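Local coordinates for lectin (Trichosanthes anguina, PDB 4HR6), which forms the ribosome-inactivating-protein-like part of a seed lectin, a three-chain nontoxic homologue of type II ribosome-inactivating proteins that probably binds carbohydrate, at residues E152-Q156 with G168-L173; A27-Q31 with L52-T56; V60-D64 with L103-F107. All blocks are in the same frame, centred on the assembly; numbering follows the deposited sequence.

Contact 1 of 3, residues E152-Q156 with G168-L173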
loop_
_atom_site.group_PDB
_atom_site.type_symbol
_atom_site.label_atom_id
_atom_site.label_comp_id
_atom_site.label_asym_id
_atom_site.label_seq_id
_atom_site.Cartn_x
_atom_site.Cartn_y
_atom_site.Cartn_z
ATOM N N GLU B 152 -8.528 9.458 6.421
ATOM C CA GLU B 152 -9.286 8.316 6.899
ATOM C C GLU B 152 -8.456 7.021 6.893
ATOM O O GLU B 152 -8.547 6.234 7.833
ATOM C CB GLU B 152 -10.511 8.159 6.011
ATOM C CG GLU B 152 -11.498 7.095 6.430
ATOM C CD GLU B 152 -12.129 7.339 7.795
ATOM O OE1 GLU B 152 -12.171 8.491 8.258
ATOM O OE2 GLU B 152 -12.590 6.354 8.403
ATOM N N ILE B 153 -7.659 6.807 5.839
ATOM C CA ILE B 153 -6.733 5.664 5.781
ATOM C C ILE B 153 -5.719 5.752 6.885
ATOM O O ILE B 153 -5.451 4.768 7.560
ATOM C CB ILE B 153 -5.963 5.598 4.439
ATOM C CG1 ILE B 153 -6.890 5.153 3.322
ATOM C CG2 ILE B 153 -4.756 4.663 4.501
ATOM C CD1 ILE B 153 -6.319 5.402 1.942
ATOM N N SER B 154 -5.126 6.916 7.072
ATOM C CA SER B 154 -4.219 7.068 8.201
ATOM C C SER B 154 -4.886 6.721 9.550
ATOM O O SER B 154 -4.289 6.082 10.388
ATOM C CB SER B 154 -3.683 8.497 8.284
ATOM O OG SER B 154 -3.022 8.912 7.123
ATOM N N LEU B 155 -6.110 7.198 9.775
ATOM C CA LEU B 155 -6.838 6.884 11.008
ATOM C C LEU B 155 -7.040 5.377 11.155
ATOM O O LEU B 155 -6.836 4.830 12.226
ATOM C CB LEU B 155 -8.223 7.559 11.031
ATOM C CG LEU B 155 -9.141 7.204 12.214
ATOM C CD1 LEU B 155 -8.558 7.634 13.538
ATOM C CD2 LEU B 155 -10.487 7.871 12.060
ATOM N N GLN B 156 -7.468 4.717 10.084
ATOM C CA GLN B 156 -7.748 3.297 10.161
ATOM C C GLN B 156 -6.497 2.451 10.374
ATOM O O GLN B 156 -6.550 1.423 11.049
ATOM C CB GLN B 156 -8.515 2.825 8.927
ATOM C CG GLN B 156 -9.871 3.490 8.745
ATOM C CD GLN B 156 -10.759 3.392 9.973
ATOM O OE1 GLN B 156 -10.667 2.444 10.752
ATOM N NE2 GLN B 156 -11.613 4.389 10.158
ATOM N N GLY B 168 -11.641 -0.081 11.525
ATOM C CA GLY B 168 -12.892 0.171 12.228
ATOM C C GLY B 168 -13.982 0.500 11.241
ATOM O O GLY B 168 -15.156 0.391 11.549
ATOM N N SER B 169 -13.581 0.899 10.041
ATOM C CA SER B 169 -14.510 1.285 9.011
ATOM C C SER B 169 -13.933 0.944 7.627
ATOM O O SER B 169 -12.718 0.919 7.438
ATOM C CB SER B 169 -14.825 2.782 9.160
ATOM O OG SER B 169 -14.937 3.425 7.904
ATOM N N VAL B 170 -14.811 0.682 6.670
ATOM C CA VAL B 170 -14.406 0.377 5.301
ATOM C C VAL B 170 -13.953 1.641 4.571
ATOM O O VAL B 170 -14.569 2.685 4.712
ATOM C CB VAL B 170 -15.567 -0.282 4.529
ATOM C CG1 VAL B 170 -15.250 -0.408 3.047
ATOM C CG2 VAL B 170 -15.870 -1.650 5.119
ATOM N N VAL B 171 -12.855 1.544 3.823
ATOM C CA VAL B 171 -12.447 2.594 2.886
ATOM C C VAL B 171 -12.727 2.132 1.453
ATOM O O VAL B 171 -12.403 1.012 1.100
ATOM C CB VAL B 171 -10.948 2.889 3.007
ATOM C CG1 VAL B 171 -10.537 3.961 2.005
ATOM C CG2 VAL B 171 -10.595 3.308 4.432
ATOM N N GLU B 172 -13.293 3.016 0.639
ATOM C CA GLU B 172 -13.661 2.728 -0.732
ATOM C C GLU B 172 -12.619 3.272 -1.690
ATOM O O GLU B 172 -12.515 4.476 -1.881
ATOM C CB GLU B 172 -15.018 3.359 -1.053
ATOM C CG GLU B 172 -16.066 3.081 0.007
ATOM C CD GLU B 172 -17.478 3.332 -0.474
ATOM O OE1 GLU B 172 -17.775 4.450 -0.935
ATOM O OE2 GLU B 172 -18.289 2.402 -0.388
ATOM N N LEU B 173 -11.832 2.381 -2.282
ATOM C CA LEU B 173 -10.848 2.776 -3.284
ATOM C C LEU B 173 -11.204 2.214 -4.649
ATOM O O LEU B 173 -11.963 1.258 -4.759
ATOM C CB LEU B 173 -9.465 2.304 -2.878
ATOM C CG LEU B 173 -8.884 2.885 -1.590
ATOM C CD1 LEU B 173 -7.485 2.327 -1.390
ATOM C CD2 LEU B 173 -8.854 4.407 -1.629
#

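Contact 2 of 3, residues A27-Q31 with L52-T56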
loop_
_atom_site.group_PDB
_atom_site.type_symbol
_atom_site.label_atom_id
_atom_site.label_comp_id
_atom_site.label_asym_id
_atom_site.label_seq_id
_atom_site.Cartn_x
_atom_site.Cartn_y
_atom_site.Cartn_z
ATOM N N ALA B 27 -0.174 22.629 1.975
ATOM C CA ALA B 27 0.478 23.857 1.581
ATOM C C ALA B 27 -0.239 25.034 2.230
ATOM O O ALA B 27 -1.440 25.102 2.202
ATOM C CB ALA B 27 0.447 23.990 0.071
ATOM N N VAL B 28 0.504 25.945 2.829
ATOM C CA VAL B 28 -0.112 27.111 3.485
ATOM C C VAL B 28 0.242 28.462 2.870
ATOM O O VAL B 28 -0.494 29.430 3.044
ATOM C CB VAL B 28 0.218 27.163 4.997
ATOM C CG1 VAL B 28 -0.236 25.898 5.679
ATOM C CG2 VAL B 28 1.691 27.380 5.248
ATOM N N ALA B 29 1.395 28.553 2.228
ATOM C CA ALA B 29 1.857 29.807 1.675
ATOM C C ALA B 29 2.962 29.569 0.676
ATOM O O ALA B 29 3.570 28.498 0.659
ATOM C CB ALA B 29 2.396 30.700 2.787
ATOM N N TYR B 30 3.226 30.575 -0.152
ATOM C CA TYR B 30 4.435 30.560 -0.976
ATOM C C TYR B 30 4.957 31.965 -1.211
ATOM O O TYR B 30 4.230 32.942 -1.034
ATOM C CB TYR B 30 4.197 29.875 -2.336
ATOM C CG TYR B 30 3.609 30.757 -3.422
ATOM C CD1 TYR B 30 4.424 31.345 -4.401
ATOM C CD2 TYR B 30 2.259 30.990 -3.485
ATOM C CE1 TYR B 30 3.888 32.135 -5.405
ATOM C CE2 TYR B 30 1.712 31.787 -4.467
ATOM C CZ TYR B 30 2.532 32.349 -5.425
ATOM O OH TYR B 30 1.974 33.123 -6.390
ATOM N N GLN B 31 6.202 32.023 -1.669
ATOM C CA GLN B 31 6.849 33.260 -2.065
ATOM C C GLN B 31 7.621 33.058 -3.380
ATOM O O GLN B 31 8.392 32.109 -3.504
ATOM C CB GLN B 31 7.847 33.706 -0.994
ATOM C CG GLN B 31 8.219 35.181 -1.130
ATOM C CD GLN B 31 9.506 35.565 -0.417
ATOM O OE1 GLN B 31 10.134 34.753 0.248
ATOM N NE2 GLN B 31 9.902 36.822 -0.567
ATOM N N LEU B 52 6.162 32.965 9.090
ATOM C CA LEU B 52 6.652 32.793 7.715
ATOM C C LEU B 52 6.613 34.078 6.922
ATOM O O LEU B 52 5.627 34.790 6.939
ATOM C CB LEU B 52 5.819 31.768 6.949
ATOM C CG LEU B 52 5.803 30.332 7.443
ATOM C CD1 LEU B 52 4.683 29.570 6.746
ATOM C CD2 LEU B 52 7.154 29.684 7.201
ATOM N N PHE B 53 7.677 34.319 6.175
ATOM C CA PHE B 53 7.745 35.415 5.217
ATOM C C PHE B 53 7.375 36.738 5.873
ATOM O O PHE B 53 6.642 37.544 5.315
ATOM C CB PHE B 53 6.869 35.121 3.987
ATOM C CG PHE B 53 7.107 33.760 3.377
ATOM C CD1 PHE B 53 8.392 33.315 3.090
ATOM C CD2 PHE B 53 6.043 32.906 3.104
ATOM C CE1 PHE B 53 8.606 32.057 2.547
ATOM C CE2 PHE B 53 6.261 31.653 2.562
ATOM C CZ PHE B 53 7.536 31.230 2.283
ATOM N N THR B 54 7.901 36.953 7.071
ATOM C CA THR B 54 7.490 38.102 7.891
ATOM C C THR B 54 8.083 39.423 7.408
ATOM O O THR B 54 7.585 40.475 7.747
ATOM C CB THR B 54 7.847 37.875 9.370
ATOM O OG1 THR B 54 9.217 37.458 9.473
ATOM C CG2 THR B 54 6.960 36.789 9.939
ATOM N N ASP B 55 9.129 39.349 6.602
ATOM C CA ASP B 55 9.688 40.518 5.936
ATOM C C ASP B 55 9.135 40.668 4.512
ATOM O O ASP B 55 9.871 41.041 3.609
ATOM C CB ASP B 55 11.207 40.365 5.872
ATOM C CG ASP B 55 11.617 39.131 5.103
ATOM O OD1 ASP B 55 11.055 38.045 5.369
ATOM O OD2 ASP B 55 12.463 39.247 4.202
ATOM N N THR B 56 7.849 40.368 4.314
ATOM C CA THR B 56 7.188 40.531 3.020
ATOM C C THR B 56 5.827 41.134 3.265
ATOM O O THR B 56 5.350 41.143 4.392
ATOM C CB THR B 56 7.034 39.169 2.266
ATOM O OG1 THR B 56 6.067 38.328 2.918
ATOM C CG2 THR B 56 8.330 38.459 2.227
#

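Contact 3 of 3, residues V60-D64 with L103-F107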
loop_
_atom_site.group_PDB
_atom_site.type_symbol
_atom_site.label_atom_id
_atom_site.label_comp_id
_atom_site.label_asym_id
_atom_site.label_seq_id
_atom_site.Cartn_x
_atom_site.Cartn_y
_atom_site.Cartn_z
ATOM N N VAL B 60 -3.393 37.542 1.322
ATOM C CA VAL B 60 -4.267 36.434 1.641
ATOM C C VAL B 60 -5.107 36.086 0.408
ATOM O O VAL B 60 -5.823 36.925 -0.112
ATOM C CB VAL B 60 -5.198 36.795 2.812
ATOM C CG1 VAL B 60 -6.078 35.616 3.192
ATOM C CG2 VAL B 60 -4.369 37.232 4.006
ATOM N N LEU B 61 -5.029 34.841 -0.041
ATOM C CA LEU B 61 -5.785 34.403 -1.214
ATOM C C LEU B 61 -7.251 34.265 -0.853
ATOM O O LEU B 61 -7.596 34.109 0.310
ATOM C CB LEU B 61 -5.208 33.079 -1.751
ATOM C CG LEU B 61 -3.734 33.229 -2.130
ATOM C CD1 LEU B 61 -3.028 31.903 -2.312
ATOM C CD2 LEU B 61 -3.571 34.093 -3.375
ATOM N N ASN B 62 -8.116 34.339 -1.851
ATOM C CA ASN B 62 -9.549 34.236 -1.632
ATOM C C ASN B 62 -10.071 32.822 -1.874
ATOM O O ASN B 62 -11.191 32.638 -2.312
ATOM C CB ASN B 62 -10.308 35.264 -2.481
ATOM C CG ASN B 62 -10.078 35.087 -3.970
ATOM O OD1 ASN B 62 -9.009 34.636 -4.411
ATOM N ND2 ASN B 62 -11.076 35.466 -4.763
ATOM N N PHE B 63 -9.241 31.828 -1.564
ATOM C CA PHE B 63 -9.661 30.430 -1.517
ATOM C C PHE B 63 -8.747 29.712 -0.535
ATOM O O PHE B 63 -7.692 30.242 -0.149
ATOM C CB PHE B 63 -9.576 29.753 -2.897
ATOM C CG PHE B 63 -8.312 30.041 -3.641
ATOM C CD1 PHE B 63 -7.194 29.282 -3.449
ATOM C CD2 PHE B 63 -8.248 31.104 -4.522
ATOM C CE1 PHE B 63 -6.027 29.559 -4.137
ATOM C CE2 PHE B 63 -7.094 31.399 -5.203
ATOM C CZ PHE B 63 -5.977 30.627 -5.015
ATOM N N ASP B 64 -9.157 28.518 -0.124
ATOM C CA ASP B 64 -8.400 27.772 0.859
ATOM C C ASP B 64 -7.731 26.551 0.220
ATOM O O ASP B 64 -7.829 26.333 -0.999
ATOM C CB ASP B 64 -9.233 27.481 2.121
ATOM C CG ASP B 64 -10.348 26.517 1.909
ATOM O OD1 ASP B 64 -10.165 25.507 1.201
ATOM O OD2 ASP B 64 -11.411 26.736 2.516
ATOM N N LEU B 103 -3.912 30.768 -10.778
ATOM C CA LEU B 103 -3.424 30.343 -9.473
ATOM C C LEU B 103 -4.071 29.057 -8.970
ATOM O O LEU B 103 -3.369 28.152 -8.601
ATOM C CB LEU B 103 -3.560 31.454 -8.410
ATOM C CG LEU B 103 -2.485 32.539 -8.345
ATOM C CD1 LEU B 103 -2.581 33.243 -6.998
ATOM C CD2 LEU B 103 -1.076 32.015 -8.551
ATOM N N PRO B 104 -5.404 28.993 -8.915
ATOM C CA PRO B 104 -6.018 27.774 -8.382
ATOM C C PRO B 104 -5.602 26.534 -9.182
ATOM O O PRO B 104 -5.239 25.510 -8.618
ATOM C CB PRO B 104 -7.521 28.028 -8.545
ATOM C CG PRO B 104 -7.679 29.484 -8.704
ATOM C CD PRO B 104 -6.405 30.021 -9.260
ATOM N N LEU B 105 -5.651 26.650 -10.497
ATOM C CA LEU B 105 -5.252 25.566 -11.384
ATOM C C LEU B 105 -3.815 25.145 -11.126
ATOM O O LEU B 105 -3.522 23.949 -11.007
ATOM C CB LEU B 105 -5.389 26.019 -12.836
ATOM C CG LEU B 105 -5.105 24.929 -13.870
ATOM C CD1 LEU B 105 -6.380 24.133 -14.094
ATOM C CD2 LEU B 105 -4.583 25.523 -15.180
ATOM N N SER B 106 -2.925 26.127 -11.026
ATOM C CA SER B 106 -1.505 25.848 -10.829
ATOM C C SER B 106 -1.258 25.161 -9.487
ATOM O O SER B 106 -0.462 24.234 -9.426
ATOM C CB SER B 106 -0.668 27.114 -10.995
ATOM O OG SER B 106 -0.952 27.742 -12.242
ATOM N N PHE B 107 -1.978 25.576 -8.436
ATOM C CA PHE B 107 -1.885 24.889 -7.148
ATOM C C PHE B 107 -2.331 23.412 -7.237
ATOM O O PHE B 107 -1.693 22.528 -6.692
ATOM C CB PHE B 107 -2.687 25.620 -6.059
ATOM C CG PHE B 107 -1.905 26.696 -5.349
ATOM C CD1 PHE B 107 -2.374 27.995 -5.297
ATOM C CD2 PHE B 107 -0.704 26.401 -4.730
ATOM C CE1 PHE B 107 -1.651 28.985 -4.632
ATOM C CE2 PHE B 107 0.028 27.386 -4.071
ATOM C CZ PHE B 107 -0.449 28.672 -4.023
#

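Contact 1 of 3, residues E152-Q156 with G168-L173
Ser169 lies over one face of the side-chain amide of Gln156: its CB stands above the nitrogen end, 3.7 Å from Gln156 NE2, and its backbone N stands above the oxygen, to which it gives a weak hydrogen bond. The stronger bond to that oxygen comes from Gly168 N, 2.8 Å from Gln156 OE1 and tilted 33° from the carbonyl plane. At the edge of the amide and near its plane, Gln156 NE2 reaches Glu152 OE2, 2.8 Å away, meeting the carboxylate from above its own plane. A bend at chi2 (-53°) turns the amide so that NE2 faces Glu152 while OE1 faces the corner of the chain. Glu152 OE1 in turn accepts a hydrogen bond from Asn1 of another chain of the lectin.

Next to these polar groups the contact turns apolar. Ile153 and Val171 cross at about a right angle, with CG1 of Ile153 4.1 Å from CG1 of Val171, and Leu173 meets the tip of Ile153 more loosely. Branched aliphatics suit the interface between helix 141-159 and strand 166-174, whose local axes pass 9.5 Å apart. Because the glutamine is anchored at both ends, its amide is probably fixed against flipping, and the negative Glu152, accepting from NE2, would tend to make OE1 a stronger acceptor for the backbone N-H groups.

Contact 2 of 3, residues A27-Q31 with L52-T56
Phe53 fills the tightly packed half of this contact, its ring lodged against strand 26-32. Gln31 CB sits over one face in a CH-pi contact, 4.0 Å from the ring centroid and 13° off the normal, while Ala29 CB meets the edge near the ring plane, 4.0 Å from Phe53 CE2. The small alanine lets the ring come close to the strand, and the first methylene of the glutamine gives the ring an apolar lid. Deeper in, Val28 and Leu52 cross at about a right angle, Val28 CG2 lying 4.0 Å from Leu52 CD1; their neighbours include Phe3 of strand 3-9.

The looser side, more open to solvent, is formed by the amide end of Gln31 and by Thr56; Phe53, itself partly exposed, lies between the two halves. Gln31 keeps CG anti to its backbone N (chi1 -162°) and runs on extended past the ring, bringing its amide toward the turn. Its plane stands 53° from that of the ring, with Gln31 OE1 3.6 Å from Phe53 CD1. Gln31 NE2 is 3.6 Å from Thr56 CG2, a van der Waals contact, and has a weak hydrogen bond to Ser35 O.

The loop holds its own shape. Residues 53 to 56 make a type I turn, where Thr56 OG1 donates to Phe53 O at 2.6 Å and Thr56 N adds a weak bond to the same oxygen; Thr56 OG1 is also hydrogen-bonded to Ser38 OG. This loop brings the chain from helix 46-51 into strand 57-60, completing the beta-alpha-beta crossover from strand 37-40 to its parallel neighbour in the mixed sheet of the ribosome-inactivating protein fold.

Contact 3 of 3, residues V60-D64 with L103-F107
Phe107 N donates to Leu103 O at 2.9 Å, a regular helical bond that places both residues, one turn apart, on the same side of helix 103-119. That side faces Leu61 and Phe63. Leu61 forks between the two helical residues: its CD2 lies 3.9 Å from Leu103 CD1, and its CD1 lies 4.0 Å from Phe107 CE1. A branched leucine is well suited here, since each methyl can meet a different partner. The two leucines cross at about a right angle, whereas Leu61 and Phe107 approach from opposite directions.

This contact joins the edge of the mixed sheet to helix 103-119 in the ribosome-inactivating protein fold. Residues 60-64 lead from strand 57-60, an outermost strand of the sheet within this chain, toward helix 67-74, and Leu61 and Phe63 still form backbone hydrogen bonds with Phe40 and Leu42. From that position their side chains turn inward to the helix.

Phe63 has its CG tucked between the backbone N and the carbonyl carbon (chi1 45°), which directs the ring at the first turn of the helix. The edge of the ring receives Leu103 CB, 4.2 Å from Phe63 CZ, and also Phe107 CD1, 4.1 Å from Phe63 CE1. One face carries Leu61 CB from its own segment, displaced toward the rim. Pro104 CG approaches Phe63 CE2 to 4.0 Å, and the same proline also packs on Ala73 and Ala74 of helix 67-74. Proline is at home in a first helical turn, where its lack of an N-H costs no helical bond, and its compact ring fills the angle between the phenylalanine and the neighbouring helix. Phe107 carries the hydrophobic surface onward to Phe41, their ring planes about 50° apart.

How the contacts relate
Contacts 2, 3 and 1 follow one another along the chain in that order, each closing before the next opens. Contacts 2 and 3 are neighbours, with centres 14 Å apart, and they use the mixed sheet from two sides: Tyr30 points away from the loop 52-56 and packs on helix 103-119, its CD2 3.6 Å from Phe107 CZ. The sheet thus lies between the crossover loop and helix 103-119. Contact 1 lies on the opposite side of the chain's centre, its centre 33 Å from that of contact 2 and 29 Å from that of contact 3. There helix 141-159 meets the separate two-stranded sheet, beside another chain of the lectin.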